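PDB 6WT6: metazoan TIR-STING fusion, which joins a TIR domain to a STING ligand-binding domain in one chain and assembles as a dimer. Local coordinates for residues N206-E209 / G210-E214; G281-H284 / T285-E288; K302-Q305 / S306-Y310; K351-L354 / R355-S358. All blocks are in the same frame, centred on the assembly; numbering follows the deposited sequence.

Contact 1. Residues N206-E209 / G210-E214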
ATOM      1  N   ASN A 206      -4.072 -37.415  13.878  1.00 53.70           N
ATOM      2  CA  ASN A 206      -5.380 -37.083  14.430  1.00 54.71           C
ATOM      3  C   ASN A 206      -6.518 -37.767  13.686  1.00 55.60           C
ATOM      4  O   ASN A 206      -7.686 -37.444  13.934  1.00 53.81           O
ATOM      5  CB  ASN A 206      -5.593 -35.566  14.436  1.00 54.75           C
ATOM      6  CG  ASN A 206      -4.882 -34.882  15.590  1.00 55.90           C
ATOM      7  OD1 ASN A 206      -5.510 -34.493  16.573  1.00 57.07           O
ATOM      8  ND2 ASN A 206      -3.566 -34.739  15.476  1.00 55.26           N
ATOM      9  N   ASN A 207      -6.209 -38.702  12.786  1.00 59.43           N
ATOM     10  CA  ASN A 207      -7.222 -39.468  12.052  1.00 60.04           C
ATOM     11  C   ASN A 207      -8.129 -38.555  11.234  1.00 52.45           C
ATOM     12  O   ASN A 207      -9.332 -38.792  11.112  1.00 52.83           O
ATOM     13  CB  ASN A 207      -8.047 -40.348  12.992  1.00 65.56           C
ATOM     14  CG  ASN A 207      -7.369 -41.663  13.302  1.00 73.32           C
ATOM     15  OD1 ASN A 207      -6.797 -42.303  12.418  1.00 77.22           O
ATOM     16  ND2 ASN A 207      -7.429 -42.076  14.562  1.00 75.33           N
ATOM     17  N   ALA A 208      -7.549 -37.498  10.670  1.00 45.19           N
ATOM     18  CA  ALA A 208      -8.268 -36.604   9.776  1.00 42.22           C
ATOM     19  C   ALA A 208      -8.012 -36.931   8.312  1.00 46.26           C
ATOM     20  O   ALA A 208      -8.300 -36.104   7.440  1.00 48.77           O
ATOM     21  CB  ALA A 208      -7.901 -35.150  10.065  1.00 37.41           C
ATOM     22  N   GLU A 209      -7.469 -38.113   8.030  1.00 46.93           N
ATOM     23  CA  GLU A 209      -7.151 -38.491   6.660  1.00 53.01           C
ATOM     24  C   GLU A 209      -8.415 -38.531   5.811  1.00 53.10           C
ATOM     25  O   GLU A 209      -9.410 -39.161   6.183  1.00 58.96           O
ATOM     26  CB  GLU A 209      -6.452 -39.851   6.638  1.00 61.06           C
ATOM     27  CG  GLU A 209      -5.097 -39.868   7.330  1.00 66.33           C
ATOM     28  CD  GLU A 209      -4.025 -39.138   6.537  1.00 69.72           C
ATOM     29  OE1 GLU A 209      -4.229 -38.917   5.325  1.00 70.90           O
ATOM     30  OE2 GLU A 209      -2.979 -38.786   7.125  1.00 69.43           O
ATOM     31  N   GLY A 210      -8.369 -37.854   4.664  1.00 49.00           N
ATOM     32  CA  GLY A 210      -9.517 -37.740   3.792  1.00 50.73           C
ATOM     33  C   GLY A 210     -10.554 -36.731   4.230  1.00 49.21           C
ATOM     34  O   GLY A 210     -11.482 -36.449   3.462  1.00 48.01           O
ATOM     35  N   ARG A 211     -10.427 -36.174   5.436  1.00 49.19           N
ATOM     36  CA  ARG A 211     -11.376 -35.202   5.962  1.00 49.74           C
ATOM     37  C   ARG A 211     -10.706 -33.869   6.275  1.00 46.85           C
ATOM     38  O   ARG A 211     -11.212 -33.103   7.102  1.00 45.55           O
ATOM     39  CB  ARG A 211     -12.066 -35.759   7.210  1.00 54.72           C
ATOM     40  CG  ARG A 211     -12.844 -37.045   6.970  1.00 62.87           C
ATOM     41  CD  ARG A 211     -14.078 -36.801   6.111  1.00 70.52           C
ATOM     42  NE  ARG A 211     -14.804 -38.036   5.813  1.00 77.48           N
ATOM     43  CZ  ARG A 211     -14.721 -38.695   4.660  1.00 81.93           C
ATOM     44  NH1 ARG A 211     -13.947 -38.239   3.684  1.00 81.92           N
ATOM     45  NH2 ARG A 211     -15.418 -39.808   4.478  1.00 85.24           N
ATOM     46  N   MET A 212      -9.580 -33.574   5.627  1.00 46.13           N
ATOM     47  CA  MET A 212      -8.835 -32.353   5.908  1.00 42.89           C
ATOM     48  C   MET A 212      -7.926 -32.028   4.733  1.00 43.87           C
ATOM     49  O   MET A 212      -7.180 -32.893   4.263  1.00 45.26           O
ATOM     50  CB  MET A 212      -8.012 -32.497   7.189  1.00 39.96           C
ATOM     51  CG  MET A 212      -7.209 -31.260   7.544  1.00 34.61           C
ATOM     52  SD  MET A 212      -6.284 -31.480   9.070  1.00 38.74           S
ATOM     53  CE  MET A 212      -5.838 -29.785   9.439  1.00 31.18           C
ATOM     54  N   SER A 213      -7.993 -30.785   4.268  1.00 39.68           N
ATOM     55  CA  SER A 213      -7.110 -30.302   3.222  1.00 35.20           C
ATOM     56  C   SER A 213      -5.753 -29.915   3.805  1.00 32.65           C
ATOM     57  O   SER A 213      -5.613 -29.625   4.994  1.00 33.31           O
ATOM     58  CB  SER A 213      -7.734 -29.103   2.505  1.00 34.62           C
ATOM     59  OG  SER A 213      -6.768 -28.404   1.733  1.00 32.48           O
ATOM     60  N   GLU A 214      -4.744 -29.913   2.936  1.00 32.80           N
ATOM     61  CA  GLU A 214      -3.411 -29.467   3.321  1.00 40.15           C
ATOM     62  C   GLU A 214      -3.311 -27.956   3.471  1.00 40.59           C
ATOM     63  O   GLU A 214      -2.400 -27.478   4.154  1.00 41.98           O
ATOM     64  CB  GLU A 214      -2.374 -29.911   2.288  1.00 44.84           C
ATOM     65  CG  GLU A 214      -2.299 -31.399   2.033  1.00 52.60           C
ATOM     66  CD  GLU A 214      -1.278 -31.728   0.960  1.00 55.85           C
ATOM     67  OE1 GLU A 214      -0.770 -30.783   0.321  1.00 56.13           O
ATOM     68  OE2 GLU A 214      -0.982 -32.923   0.755  1.00 59.91           O
TER
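Ala208 and Arg211 are the ends of a type II beta turn, with Glu209 and Gly210 at its corners, which brings the chain from helix 176-204 into strand 212-221. The turn is closed by its own backbone bond, Arg211 N to Ala208 O at 2.9 Å, bent to 153° at the hydrogen. Gly210 takes the third position, where a type II turn calls for a positive phi, here 78°, that glycine readily adopts. Among polar side chains, Arg211 folds back on the turn: its chain bends at chi2 (-69°) and brings NH1 to 3.1 Å from Gly210 O, above the plane of that carbonyl, while NE makes a salt bridge with Glu271. The head of this arginine is thus held by both a main-chain oxygen and a carboxylate. The apolar part lies on the inner side, where Ala208 and Met212 both touch Phe274 of strand 272-279. Met212 runs out straight, its CG opposite the backbone N, and passes alongside the alanine methyl toward Val199 and Trp202. Ala208 CB meets Met212 CB at 3.9 Å and Met212 SD at 4.1 Å.

Contact 2. Residues G281-H284 / T285-E288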
ATOM      1  N   GLY A 281      -6.016 -10.715   8.480  1.00 32.51           N
ATOM      2  CA  GLY A 281      -6.191  -9.646   9.451  1.00 26.68           C
ATOM      3  C   GLY A 281      -6.027  -8.252   8.876  1.00 29.67           C
ATOM      4  O   GLY A 281      -6.603  -7.293   9.398  1.00 31.12           O
ATOM      5  N   VAL A 282      -5.255  -8.120   7.794  1.00 25.27           N
ATOM      6  CA  VAL A 282      -4.953  -6.795   7.261  1.00 23.66           C
ATOM      7  C   VAL A 282      -6.199  -6.120   6.688  1.00 26.00           C
ATOM      8  O   VAL A 282      -6.293  -4.886   6.685  1.00 27.86           O
ATOM      9  CB  VAL A 282      -3.823  -6.894   6.215  1.00 28.02           C
ATOM     10  CG1 VAL A 282      -4.306  -7.598   4.952  1.00 27.59           C
ATOM     11  CG2 VAL A 282      -3.269  -5.511   5.890  1.00 32.47           C
ATOM     12  N   ILE A 283      -7.183  -6.893   6.218  1.00 25.98           N
ATOM     13  CA  ILE A 283      -8.354  -6.272   5.600  1.00 24.17           C
ATOM     14  C   ILE A 283      -9.188  -5.494   6.610  1.00 19.54           C
ATOM     15  O   ILE A 283      -9.929  -4.586   6.221  1.00 21.95           O
ATOM     16  CB  ILE A 283      -9.228  -7.316   4.874  1.00 23.19           C
ATOM     17  CG1 ILE A 283      -9.957  -8.210   5.878  1.00 19.78           C
ATOM     18  CG2 ILE A 283      -8.376  -8.145   3.922  1.00 27.12           C
ATOM     19  CD1 ILE A 283     -10.727  -9.357   5.240  1.00 13.50           C
ATOM     20  N   HIS A 284      -9.062  -5.804   7.905  1.00 21.11           N
ATOM     21  CA  HIS A 284      -9.819  -5.083   8.924  1.00 23.29           C
ATOM     22  C   HIS A 284      -9.501  -3.594   8.912  1.00 26.70           C
ATOM     23  O   HIS A 284     -10.325  -2.779   9.345  1.00 31.10           O
ATOM     24  CB  HIS A 284      -9.532  -5.671  10.306  1.00 23.43           C
ATOM     25  CG  HIS A 284     -10.517  -5.257  11.354  1.00 24.13           C
ATOM     26  ND1 HIS A 284     -11.763  -5.835  11.467  1.00 25.60           N
ATOM     27  CD2 HIS A 284     -10.445  -4.318  12.327  1.00 26.10           C
ATOM     28  CE1 HIS A 284     -12.415  -5.274  12.470  1.00 27.44           C
ATOM     29  NE2 HIS A 284     -11.638  -4.349  13.008  1.00 26.95           N
ATOM     30  N   THR A 285      -8.312  -3.230   8.428  1.00 25.31           N
ATOM     31  CA  THR A 285      -7.934  -1.826   8.318  1.00 20.82           C
ATOM     32  C   THR A 285      -8.897  -1.064   7.417  1.00 18.43           C
ATOM     33  O   THR A 285      -9.262   0.078   7.718  1.00 19.09           O
ATOM     34  CB  THR A 285      -6.499  -1.726   7.793  1.00 21.52           C
ATOM     35  OG1 THR A 285      -5.598  -2.193   8.802  1.00 20.94           O
ATOM     36  CG2 THR A 285      -6.144  -0.292   7.418  1.00 23.66           C
ATOM     37  N   MET A 286      -9.331  -1.684   6.315  1.00 13.68           N
ATOM     38  CA  MET A 286     -10.272  -1.020   5.419  1.00 17.83           C
ATOM     39  C   MET A 286     -11.629  -0.814   6.088  1.00 19.43           C
ATOM     40  O   MET A 286     -12.290   0.203   5.854  1.00 19.32           O
ATOM     41  CB  MET A 286     -10.414  -1.818   4.122  1.00 20.42           C
ATOM     42  CG  MET A 286      -9.219  -1.665   3.181  1.00 23.93           C
ATOM     43  SD  MET A 286      -9.260  -2.761   1.747  1.00 24.53           S
ATOM     44  CE  MET A 286      -8.887  -4.341   2.499  1.00 17.10           C
ATOM     45  N   PHE A 287     -12.064  -1.762   6.923  1.00 17.57           N
ATOM     46  CA  PHE A 287     -13.280  -1.549   7.700  1.00 20.04           C
ATOM     47  C   PHE A 287     -13.120  -0.375   8.654  1.00 21.31           C
ATOM     48  O   PHE A 287     -14.022   0.460   8.779  1.00 25.78           O
ATOM     49  CB  PHE A 287     -13.653  -2.812   8.477  1.00 21.60           C
ATOM     50  CG  PHE A 287     -14.691  -2.582   9.534  1.00 20.01           C
ATOM     51  CD1 PHE A 287     -16.003  -2.319   9.183  1.00 16.57           C
ATOM     52  CD2 PHE A 287     -14.356  -2.621  10.881  1.00 22.40           C
ATOM     53  CE1 PHE A 287     -16.963  -2.103  10.151  1.00 20.80           C
ATOM     54  CE2 PHE A 287     -15.317  -2.405  11.856  1.00 21.61           C
ATOM     55  CZ  PHE A 287     -16.621  -2.150  11.491  1.00 21.35           C
ATOM     56  N   GLU A 288     -11.972  -0.287   9.328  1.00 24.80           N
ATOM     57  CA  GLU A 288     -11.751   0.825  10.245  1.00 24.43           C
ATOM     58  C   GLU A 288     -11.692   2.155   9.500  1.00 20.55           C
ATOM     59  O   GLU A 288     -12.234   3.160   9.975  1.00 25.02           O
ATOM     60  CB  GLU A 288     -10.477   0.587  11.058  1.00 24.23           C
ATOM     61  CG  GLU A 288     -10.728  -0.230  12.321  1.00 32.63           C
ATOM     62  CD  GLU A 288      -9.481  -0.887  12.875  1.00 46.60           C
ATOM     63  OE1 GLU A 288      -8.493  -1.048  12.122  1.00 48.50           O
ATOM     64  OE2 GLU A 288      -9.489  -1.251  14.070  1.00 51.49           O
TER
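The carbonyl oxygen of His284 receives Glu288 N at 3.0 Å in an i to i+4 helical bond, fairly straight at 159°, with the donor only slightly tilted from the carbonyl plane. Just before it, the bonds span i to i+3: Thr285 N reaches Val282 O at 3.1 Å and Met286 N reaches Ile283 O at 3.0 Å. This shorter spacing means that the chain enters helix 284-291 through a more tightly wound turn; both donors stand well above the carbonyl planes.

The His284 imidazole has Phe287 CD2 over one face, 3.7 Å from His284 CE1, and Glu288 OE2 at its edge, in plane. The two aromatic rings are inclined at 53°. In both residues CG is anti to the backbone N, which makes the side chains run side by side in the same direction. The Glu288 carboxylate is turned 72° from the imidazole plane, and its CD lies 3.6 Å from His284 CD2. The ring is further fixed by ND1, hydrogen-bonded to Cys226 N.

Toward the interior, Met286 bends at chi3 and lays CE against Ile283 CB at 3.8 Å. Thr285 and Glu288 instead pack on Gly182 and Tyr185 of the second subunit. This is the first turn of a helix following a strand, at the dimer interface of the STING domain.

Contact 3. Residues K302-Q305 / S306-Y310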
ATOM      1  N   LYS A 302     -14.130   0.798  -0.393  1.00 26.32           N
ATOM      2  CA  LYS A 302     -13.748  -0.350   0.421  1.00 25.32           C
ATOM      3  C   LYS A 302     -13.797  -1.634  -0.400  1.00 22.25           C
ATOM      4  O   LYS A 302     -12.907  -2.485  -0.291  1.00 18.82           O
ATOM      5  CB  LYS A 302     -14.651  -0.456   1.650  1.00 22.01           C
ATOM      6  CG  LYS A 302     -14.236  -1.569   2.601  1.00 21.69           C
ATOM      7  CD  LYS A 302     -15.112  -1.653   3.837  1.00 17.78           C
ATOM      8  CE  LYS A 302     -16.477  -2.240   3.518  1.00 20.89           C
ATOM      9  NZ  LYS A 302     -17.268  -2.487   4.759  1.00 24.21           N
ATOM     10  N   TYR A 303     -14.816  -1.776  -1.248  1.00 24.06           N
ATOM     11  CA  TYR A 303     -14.912  -2.959  -2.098  1.00 24.45           C
ATOM     12  C   TYR A 303     -13.847  -2.947  -3.188  1.00 28.54           C
ATOM     13  O   TYR A 303     -13.223  -3.977  -3.462  1.00 27.22           O
ATOM     14  CB  TYR A 303     -16.307  -3.049  -2.714  1.00 22.26           C
ATOM     15  CG  TYR A 303     -17.416  -3.247  -1.705  1.00 21.74           C
ATOM     16  CD1 TYR A 303     -17.189  -3.942  -0.525  1.00 19.52           C
ATOM     17  CD2 TYR A 303     -18.687  -2.740  -1.933  1.00 24.36           C
ATOM     18  CE1 TYR A 303     -18.194  -4.129   0.397  1.00 21.47           C
ATOM     19  CE2 TYR A 303     -19.704  -2.921  -1.010  1.00 28.50           C
ATOM     20  CZ  TYR A 303     -19.449  -3.617   0.152  1.00 25.72           C
ATOM     21  OH  TYR A 303     -20.446  -3.807   1.077  1.00 26.86           O
ATOM     22  N   VAL A 304     -13.624  -1.790  -3.816  1.00 28.28           N
ATOM     23  CA  VAL A 304     -12.639  -1.700  -4.894  1.00 29.92           C
ATOM     24  C   VAL A 304     -11.234  -1.954  -4.359  1.00 27.88           C
ATOM     25  O   VAL A 304     -10.472  -2.752  -4.922  1.00 27.13           O
ATOM     26  CB  VAL A 304     -12.739  -0.336  -5.599  1.00 26.75           C
ATOM     27  CG1 VAL A 304     -11.527  -0.113  -6.490  1.00 22.88           C
ATOM     28  CG2 VAL A 304     -14.026  -0.255  -6.407  1.00 22.06           C
ATOM     29  N   GLN A 305     -10.871  -1.269  -3.269  1.00 22.82           N
ATOM     30  CA  GLN A 305      -9.562  -1.474  -2.651  1.00 18.18           C
ATOM     31  C   GLN A 305      -9.354  -2.931  -2.258  1.00 27.67           C
ATOM     32  O   GLN A 305      -8.271  -3.493  -2.471  1.00 27.25           O
ATOM     33  CB  GLN A 305      -9.410  -0.573  -1.423  1.00 14.09           C
ATOM     34  CG  GLN A 305      -9.390   0.922  -1.719  1.00 21.39           C
ATOM     35  CD  GLN A 305      -8.003   1.459  -2.009  1.00 27.87           C
ATOM     36  OE1 GLN A 305      -7.067   0.702  -2.264  1.00 28.48           O
ATOM     37  NE2 GLN A 305      -7.863   2.780  -1.960  1.00 31.26           N
ATOM     38  N   SER A 306     -10.383  -3.568  -1.692  1.00 25.15           N
ATOM     39  CA  SER A 306     -10.217  -4.932  -1.200  1.00 23.02           C
ATOM     40  C   SER A 306     -10.128  -5.951  -2.334  1.00 22.03           C
ATOM     41  O   SER A 306      -9.524  -7.015  -2.151  1.00 27.88           O
ATOM     42  CB  SER A 306     -11.358  -5.287  -0.243  1.00 25.37           C
ATOM     43  OG  SER A 306     -12.615  -5.177  -0.879  1.00 26.87           O
ATOM     44  N   MET A 307     -10.721  -5.662  -3.500  1.00 15.27           N
ATOM     45  CA  MET A 307     -10.555  -6.557  -4.646  1.00 20.32           C
ATOM     46  C   MET A 307      -9.210  -6.353  -5.338  1.00 23.82           C
ATOM     47  O   MET A 307      -8.649  -7.308  -5.886  1.00 22.17           O
ATOM     48  CB  MET A 307     -11.692  -6.373  -5.656  1.00 26.23           C
ATOM     49  CG  MET A 307     -13.061  -6.810  -5.141  1.00 34.31           C
ATOM     50  SD  MET A 307     -12.979  -8.302  -4.124  1.00 40.46           S
ATOM     51  CE  MET A 307     -12.710  -9.549  -5.353  1.00 35.47           C
ATOM     52  N   ARG A 308      -8.690  -5.123  -5.340  1.00 24.49           N
ATOM     53  CA  ARG A 308      -7.326  -4.898  -5.799  1.00 26.06           C
ATOM     54  C   ARG A 308      -6.331  -5.609  -4.895  1.00 24.49           C
ATOM     55  O   ARG A 308      -5.397  -6.259  -5.377  1.00 17.57           O
ATOM     56  CB  ARG A 308      -7.026  -3.401  -5.859  1.00 27.41           C
ATOM     57  CG  ARG A 308      -7.657  -2.680  -7.026  1.00 30.84           C
ATOM     58  CD  ARG A 308      -7.538  -1.185  -6.838  1.00 38.43           C
ATOM     59  NE  ARG A 308      -7.977  -0.448  -8.015  1.00 46.55           N
ATOM     60  CZ  ARG A 308      -8.107   0.872  -8.060  1.00 49.93           C
ATOM     61  NH1 ARG A 308      -7.835   1.603  -6.985  1.00 57.73           N
ATOM     62  NH2 ARG A 308      -8.510   1.460  -9.177  1.00 48.64           N
ATOM     63  N   PHE A 309      -6.518  -5.491  -3.575  1.00 21.15           N
ATOM     64  CA  PHE A 309      -5.690  -6.241  -2.638  1.00 18.31           C
ATOM     65  C   PHE A 309      -5.792  -7.737  -2.902  1.00 22.65           C
ATOM     66  O   PHE A 309      -4.776  -8.442  -2.967  1.00 23.91           O
ATOM     67  CB  PHE A 309      -6.102  -5.922  -1.199  1.00 14.79           C
ATOM     68  CG  PHE A 309      -5.614  -6.937  -0.191  1.00 20.77           C
ATOM     69  CD1 PHE A 309      -4.265  -7.010   0.152  1.00 17.06           C
ATOM     70  CD2 PHE A 309      -6.496  -7.818   0.409  1.00 17.40           C
ATOM     71  CE1 PHE A 309      -3.819  -7.939   1.081  1.00 15.93           C
ATOM     72  CE2 PHE A 309      -6.054  -8.751   1.334  1.00 19.37           C
ATOM     73  CZ  PHE A 309      -4.711  -8.812   1.669  1.00 18.45           C
ATOM     74  N   TYR A 310      -7.021  -8.233  -3.056  1.00 23.61           N
ATOM     75  CA  TYR A 310      -7.250  -9.649  -3.316  1.00 26.15           C
ATOM     76  C   TYR A 310      -6.531 -10.099  -4.580  1.00 26.68           C
ATOM     77  O   TYR A 310      -5.888 -11.155  -4.602  1.00 25.95           O
ATOM     78  CB  TYR A 310      -8.760  -9.891  -3.415  1.00 33.73           C
ATOM     79  CG  TYR A 310      -9.192 -11.305  -3.719  1.00 39.18           C
ATOM     80  CD1 TYR A 310      -8.913 -12.343  -2.843  1.00 39.97           C
ATOM     81  CD2 TYR A 310      -9.918 -11.592  -4.865  1.00 40.26           C
ATOM     82  CE1 TYR A 310      -9.322 -13.631  -3.118  1.00 41.92           C
ATOM     83  CE2 TYR A 310     -10.331 -12.875  -5.146  1.00 41.15           C
ATOM     84  CZ  TYR A 310     -10.032 -13.890  -4.269  1.00 40.99           C
ATOM     85  OH  TYR A 310     -10.442 -15.172  -4.548  1.00 39.50           O
TER
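Ser306 OG has two main-chain oxygens of the preceding turn within hydrogen-bonding distance, Lys302 O at 2.8 Å and Tyr303 O at 2.9 Å; its single proton can serve either. The hydroxyl turns back along the helix because chi1 is 59°, which places OG between the backbone N and the carbonyl carbon. Lys302 O also takes the Ser306 N-H, so that main-chain oxygen has both the N-H and the hydroxyl of Ser306 close to it.

The regular i to i+4 bonds continue beside it. Arg308 N meets Val304 O at 3.0 Å (164°) and Phe309 N meets Gln305 O at 2.9 Å (168°), both nearly straight. Met307 N bonds to Tyr303 O and has a second, weak bond to Val304 O.

Outward from the backbone, Arg308 runs extended from CG to NE alongside Val304, pointing the same way. Val304 CG1 sits over the centre of the guanidinium face, 3.8 Å above its plane and 3.9 Å from Arg308 CZ. The methyl covers that face while Arg308 NE hydrogen-bonds to Leu106 O of the second subunit. On another side of the helix, the Gln305 amide is held at both ends, OE1 by Leu175 N and NE2 by Gly173 O, and Lys302 NZ pairs with Glu290. Tyr303 and Met307 pack on Phe103 and Val78 of the second subunit. The segment is a regular alpha-helix with a serine bonded back to its own main chain, set between the core of the STING domain and the TIR domain of the partner chain.

Contact 4. Residues K351-L354 / R355-S358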
ATOM      1  N   LYS A 351     -13.945 -29.674   0.644  1.00 41.67           N
ATOM      2  CA  LYS A 351     -14.128 -30.766  -0.307  1.00 43.64           C
ATOM      3  C   LYS A 351     -13.584 -30.401  -1.682  1.00 46.60           C
ATOM      4  O   LYS A 351     -13.024 -31.253  -2.380  1.00 49.21           O
ATOM      5  CB  LYS A 351     -15.608 -31.142  -0.389  1.00 42.05           C
ATOM      6  CG  LYS A 351     -16.163 -31.735   0.896  1.00 43.61           C
ATOM      7  CD  LYS A 351     -17.662 -31.981   0.806  1.00 44.83           C
ATOM      8  CE  LYS A 351     -18.185 -32.612   2.086  1.00 46.13           C
ATOM      9  NZ  LYS A 351     -19.645 -32.903   2.019  1.00 49.62           N
ATOM     10  N   ASN A 352     -13.734 -29.136  -2.086  1.00 44.08           N
ATOM     11  CA  ASN A 352     -13.186 -28.699  -3.365  1.00 46.42           C
ATOM     12  C   ASN A 352     -11.667 -28.820  -3.385  1.00 48.37           C
ATOM     13  O   ASN A 352     -11.080 -29.237  -4.392  1.00 49.96           O
ATOM     14  CB  ASN A 352     -13.619 -27.259  -3.646  1.00 46.11           C
ATOM     15  CG  ASN A 352     -13.170 -26.769  -5.006  1.00 50.51           C
ATOM     16  OD1 ASN A 352     -13.515 -27.353  -6.032  1.00 57.19           O
ATOM     17  ND2 ASN A 352     -12.419 -25.674  -5.023  1.00 48.92           N
ATOM     18  N   GLN A 353     -11.012 -28.468  -2.277  1.00 41.77           N
ATOM     19  CA  GLN A 353      -9.558 -28.538  -2.236  1.00 40.86           C
ATOM     20  C   GLN A 353      -9.065 -29.977  -2.158  1.00 47.50           C
ATOM     21  O   GLN A 353      -7.988 -30.288  -2.679  1.00 49.27           O
ATOM     22  CB  GLN A 353      -9.028 -27.720  -1.060  1.00 34.85           C
ATOM     23  CG  GLN A 353      -9.303 -26.233  -1.185  1.00 31.28           C
ATOM     24  CD  GLN A 353      -8.777 -25.653  -2.484  1.00 36.13           C
ATOM     25  OE1 GLN A 353      -7.680 -25.996  -2.935  1.00 40.25           O
ATOM     26  NE2 GLN A 353      -9.560 -24.773  -3.098  1.00 34.03           N
ATOM     27  N   LEU A 354      -9.833 -30.868  -1.522  1.00 50.21           N
ATOM     28  CA  LEU A 354      -9.437 -32.273  -1.473  1.00 48.01           C
ATOM     29  C   LEU A 354      -9.487 -32.915  -2.853  1.00 56.76           C
ATOM     30  O   LEU A 354      -8.683 -33.806  -3.149  1.00 61.21           O
ATOM     31  CB  LEU A 354     -10.323 -33.039  -0.490  1.00 39.40           C
ATOM     32  CG  LEU A 354     -10.057 -32.803   0.999  1.00 34.73           C
ATOM     33  CD1 LEU A 354     -11.198 -33.336   1.848  1.00 37.31           C
ATOM     34  CD2 LEU A 354      -8.751 -33.458   1.415  1.00 32.47           C
ATOM     35  N   ARG A 355     -10.420 -32.479  -3.705  1.00 59.21           N
ATOM     36  CA  ARG A 355     -10.454 -32.951  -5.086  1.00 63.29           C
ATOM     37  C   ARG A 355      -9.161 -32.605  -5.816  1.00 64.48           C
ATOM     38  O   ARG A 355      -8.560 -33.457  -6.480  1.00 70.92           O
ATOM     39  CB  ARG A 355     -11.653 -32.346  -5.818  1.00 65.64           C
ATOM     40  CG  ARG A 355     -12.801 -33.308  -6.060  1.00 70.76           C
ATOM     41  CD  ARG A 355     -13.964 -32.615  -6.768  1.00 75.29           C
ATOM     42  NE  ARG A 355     -14.539 -31.543  -5.958  1.00 77.38           N
ATOM     43  CZ  ARG A 355     -15.462 -31.731  -5.020  1.00 80.24           C
ATOM     44  NH1 ARG A 355     -15.917 -32.953  -4.772  1.00 83.77           N
ATOM     45  NH2 ARG A 355     -15.930 -30.701  -4.329  1.00 78.98           N
ATOM     46  N   LYS A 356      -8.720 -31.350  -5.701  1.00 60.32           N
ATOM     47  CA  LYS A 356      -7.528 -30.913  -6.419  1.00 58.78           C
ATOM     48  C   LYS A 356      -6.270 -31.592  -5.898  1.00 61.60           C
ATOM     49  O   LYS A 356      -5.330 -31.827  -6.667  1.00 64.58           O
ATOM     50  CB  LYS A 356      -7.396 -29.395  -6.324  1.00 55.25           C
ATOM     51  CG  LYS A 356      -8.585 -28.641  -6.892  1.00 53.27           C
ATOM     52  CD  LYS A 356      -8.475 -27.155  -6.608  1.00 53.02           C
ATOM     53  CE  LYS A 356      -9.592 -26.383  -7.283  1.00 54.70           C
ATOM     54  NZ  LYS A 356      -9.492 -26.474  -8.765  1.00 56.73           N
ATOM     55  N   GLU A 357      -6.230 -31.916  -4.607  1.00 61.49           N
ATOM     56  CA  GLU A 357      -5.101 -32.610  -4.005  1.00 61.19           C
ATOM     57  C   GLU A 357      -5.188 -34.127  -4.160  1.00 67.50           C
ATOM     58  O   GLU A 357      -4.492 -34.855  -3.442  1.00 73.11           O
ATOM     59  CB  GLU A 357      -4.990 -32.233  -2.525  1.00 54.17           C
ATOM     60  CG  GLU A 357      -4.852 -30.738  -2.295  1.00 50.94           C
ATOM     61  CD  GLU A 357      -5.201 -30.318  -0.880  1.00 52.49           C
ATOM     62  OE1 GLU A 357      -5.164 -31.171   0.033  1.00 54.70           O
ATOM     63  OE2 GLU A 357      -5.517 -29.127  -0.682  1.00 51.14           O
ATOM     64  N   SER A 358      -6.017 -34.615  -5.077  1.00 65.89           N
ATOM     65  CA  SER A 358      -6.182 -36.049  -5.275  1.00 63.29           C
ATOM     66  C   SER A 358      -5.704 -36.480  -6.656  1.00 61.40           C
ATOM     67  O   SER A 358      -5.309 -35.649  -7.473  1.00 61.76           O
ATOM     68  CB  SER A 358      -7.643 -36.445  -5.079  1.00 65.03           C
ATOM     69  OG  SER A 358      -7.834 -37.818  -5.370  1.00 69.99           O
TER
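Arg355 lays its guanidinium across the preceding helical turn, with Lys351 O 3.5 Å above one face, toward the rim. The bend at chi3 (-63°) brings the group back over the backbone, where Arg355 NH2 comes within 3.5 Å of Asn352 CA and 4.0 Å of Lys351 CB. The positive charge is probably attracted to Lys351 O, although that oxygen lies over the guanidinium face and its bond is to Arg355 N (3.2 Å).

Lys356 runs out extended and bends only at chi4, crossing Asn352 and Gln353 obliquely, with Lys356 CE 3.7 Å from Asn352 ND2 and Lys356 CD 3.9 Å from Gln353 OE1. That amide oxygen is hydrogen-bonded to Lys215.

Glu357 N closes the last i to i+4 bond, to Gln353 O at 3.1 Å, although Glu357 has left helical backbone angles. Its extended side chain passes over the same carbonyl, CG lying 3.2 Å from Gln353 O, and its carboxylate joins Lys215 NZ in a salt bridge and takes a bond from Ser213. Lys351 is paired with Asp267, and Leu354 rests on Tyr273. Together these residues form the C-terminal end of an alpha-helix packed against the mixed sheet of the STING domain.

All four contacts are local, lie in the STING domain and follow one another in series; none nests in or crosses another. Leaving helix 176-204, the chain closes contact 1 as a tight turn into strand 212-221. Contact 2 comes after strand 272-279, at the start of helix 284-291, and contact 3 is in the following helix, 299-319. Contact 4 ends helix 341-356. They form two pairs, each with centres 11 Å apart. In one, probable hydrogen bonds to the Glu357 carboxylate tie the end of helix 341-356 to the start of strand 212-221. In the other, Phe309 and Met286 join contacts 2 and 3, both of which touch the second subunit. Contacts 1 and 3 lie about 33 Å apart between centres.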